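Local coordinates for protein DUF176 (PDB 2OMO) that is a putative antibiotic biosynthesis monooxygenase of the ABM family and probably has oxidoreductase activity, at residues G56-D61 with A77-K82. Sequence-based numbering, arbitrary orientation. Where two conformers were deposited one is given.
Sequences GNMRFD and AYKTRK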
loop_
_atom_site.group_PDB
_atom_site.type_symbol
_atom_site.label_atom_id
_atom_site.label_comp_id
_atom_site.label_asym_id
_atom_site.label_seq_id
_atom_site.Cartn_x
_atom_site.Cartn_y
_atom_site.Cartn_z
ATOM N N GLY A 56 -2.164 10.978 13.756
ATOM C CA GLY A 56 -1.132 10.023 13.349
ATOM C C GLY A 56 -1.441 9.289 12.054
ATOM O O GLY A 56 -0.623 8.471 11.611
ATOM N N ASN A 57 -2.595 9.553 11.421
ATOM C CA ASN A 57 -2.830 8.962 10.063
ATOM C C ASN A 57 -1.843 9.514 9.043
ATOM O O ASN A 57 -1.632 10.733 8.986
ATOM C CB ASN A 57 -4.232 9.225 9.523
ATOM C CG ASN A 57 -4.487 8.448 8.266
ATOM O OD1 ASN A 57 -4.506 9.015 7.197
ATOM N ND2 ASN A 57 -4.624 7.125 8.388
HETATM N N MSE A 58 -1.217 8.620 8.276
HETATM C CA MSE A 58 -0.268 8.992 7.244
HETATM C C MSE A 58 -0.777 8.679 5.844
HETATM O O MSE A 58 -0.418 9.364 4.874
HETATM C CB MSE A 58 1.039 8.268 7.473
HETATM C CG MSE A 58 1.593 8.707 8.777
HETATM SE SE MSE A 58 3.366 8.076 9.058
HETATM C CE MSE A 58 4.297 9.019 7.579
ATOM N N ARG A 59 -1.610 7.645 5.721
ATOM C CA ARG A 59 -2.356 7.446 4.477
ATOM C C ARG A 59 -3.619 6.706 4.814
ATOM O O ARG A 59 -3.641 5.899 5.749
ATOM C CB ARG A 59 -1.608 6.520 3.462
ATOM C CG ARG A 59 -0.259 6.947 2.916
ATOM C CD ARG A 59 0.938 6.564 3.763
ATOM N NE ARG A 59 2.216 6.785 3.033
ATOM C CZ ARG A 59 2.814 7.957 2.901
ATOM N NH1 ARG A 59 2.251 9.040 3.440
ATOM N NH2 ARG A 59 3.957 8.059 2.226
ATOM N N PHE A 60 -4.641 6.922 3.990
ATOM C CA PHE A 60 -5.859 6.129 4.071
ATOM C C PHE A 60 -6.351 6.055 2.629
ATOM O O PHE A 60 -7.476 6.431 2.297
ATOM C CB PHE A 60 -6.892 6.743 5.032
ATOM C CG PHE A 60 -7.797 5.705 5.654
ATOM C CD1 PHE A 60 -7.446 5.066 6.859
ATOM C CD2 PHE A 60 -8.985 5.335 4.996
ATOM C CE1 PHE A 60 -8.279 4.059 7.395
ATOM C CE2 PHE A 60 -9.841 4.353 5.528
ATOM C CZ PHE A 60 -9.501 3.699 6.712
ATOM N N ASP A 61 -5.470 5.560 1.766
ATOM C CA ASP A 61 -5.750 5.576 0.336
ATOM C C ASP A 61 -6.815 4.534 0.027
ATOM O O ASP A 61 -6.757 3.380 0.507
ATOM C CB ASP A 61 -4.506 5.239 -0.467
ATOM C CG ASP A 61 -3.376 6.261 -0.301
ATOM O OD1 ASP A 61 -3.667 7.403 0.130
ATOM O OD2 ASP A 61 -2.181 5.957 -0.650
ATOM N N ALA A 77 -2.199 3.528 6.839
ATOM C CA ALA A 77 -0.860 3.724 7.377
ATOM C C ALA A 77 -0.969 4.738 8.514
ATOM O O ALA A 77 -1.584 5.809 8.334
ATOM C CB ALA A 77 0.069 4.274 6.291
ATOM N N TYR A 78 -0.379 4.410 9.676
ATOM C CA TYR A 78 -0.312 5.355 10.787
ATOM C C TYR A 78 1.118 5.500 11.306
ATOM O O TYR A 78 1.966 4.575 11.165
ATOM C CB TYR A 78 -1.228 4.900 11.934
ATOM C CG TYR A 78 -2.696 4.917 11.577
ATOM C CD1 TYR A 78 -3.532 5.969 12.026
ATOM C CD2 TYR A 78 -3.258 3.893 10.799
ATOM C CE1 TYR A 78 -4.894 6.015 11.695
ATOM C CE2 TYR A 78 -4.640 3.928 10.462
ATOM C CZ TYR A 78 -5.433 4.983 10.911
ATOM O OH TYR A 78 -6.760 4.979 10.559
ATOM N N LYS A 79 1.385 6.647 11.938
ATOM C CA LYS A 79 2.667 6.860 12.619
ATOM C C LYS A 79 2.991 5.749 13.627
ATOM O O LYS A 79 4.127 5.297 13.698
ATOM C CB LYS A 79 2.683 8.218 13.354
ATOM C CG LYS A 79 2.695 9.417 12.384
ATOM C CD LYS A 79 2.605 10.788 13.043
ATOM C CE LYS A 79 2.742 11.903 11.981
ATOM N NZ LYS A 79 1.615 11.878 10.994
ATOM N N THR A 80 1.995 5.330 14.404
ATOM C CA THR A 80 2.163 4.319 15.445
ATOM C C THR A 80 1.056 3.296 15.468
ATOM O O THR A 80 -0.096 3.535 15.007
ATOM C CB THR A 80 2.209 4.945 16.883
ATOM O OG1 THR A 80 0.904 5.422 17.241
ATOM C CG2 THR A 80 3.236 6.065 16.958
ATOM N N ARG A 81 1.396 2.130 16.009
ATOM C CA ARG A 81 0.413 1.070 16.137
ATOM C C ARG A 81 -0.791 1.537 16.956
ATOM O O ARG A 81 -1.917 1.160 16.677
ATOM C CB ARG A 81 0.982 -0.201 16.802
ATOM C CG ARG A 81 -0.060 -1.322 16.696
ATOM C CD ARG A 81 0.091 -2.524 17.597
ATOM N NE ARG A 81 1.391 -3.134 17.512
ATOM C CZ ARG A 81 1.652 -4.424 17.256
ATOM N NH1 ARG A 81 0.700 -5.321 17.010
ATOM N NH2 ARG A 81 2.911 -4.802 17.271
ATOM N N LYS A 82 -0.551 2.335 17.987
ATOM C CA LYS A 82 -1.666 2.688 18.853
ATOM C C LYS A 82 -2.638 3.657 18.178
ATOM O O LYS A 82 -3.859 3.535 18.415
ATOM C CB LYS A 82 -1.201 3.086 20.252
ATOM C CG LYS A 82 -0.668 1.872 21.028
ATOM C CD LYS A 82 0.670 1.418 20.422
ATOM C CE LYS A 82 1.109 0.027 20.850
ATOM N NZ LYS A 82 2.570 -0.076 20.550
#
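A classic beta bulge sets two residues, Met-58 and Arg-59, against the single residue Ala-77. It lies at the open end of the antiparallel hairpin formed by strands 57-65 and 71-78, in the four-stranded sheet of this ABM-family, ferredoxin-like fold.

The backbone bonds define the bulge. Ala-77 O accepts from Met-58 N at 2.8 Å and from Arg-59 N at 3.2 Å, both from the same face of its carbonyl plane. Ala-77 N returns a bond to Arg-59 O. Past the bulge, Lys-79 N binds Gly-56 O at 2.7 Å, in the carbonyl plane.

Polar side chains bond to backbone carbonyls at the bulge. Asn-57 ND2 bonds Arg-59 O from above the carbonyl plane, on the face opposite Ala-77 N; chi1 of -171° turns its CG away from the backbone N. Arg-59 NH1 bonds Met-58 O. Outside the two segments, Arg-59 NE pairs with Asp-61 OD2 of the second subunit, and Tyr-78 OH is hydrogen-bonded to Glu-54 OE1.

Ala-77 CB meets Arg-59 CD at 3.5 Å. The Met-58 and Lys-79 side chains cross at about a right angle, with SE of the selenomethionine 3.6 Å from Lys-79 CG.

The Asn-57 amide meets the Tyr-78 ring with planes 77° apart. ND2 lies over one ring face, offset toward the rim, 3.4 Å from Tyr-78 CZ.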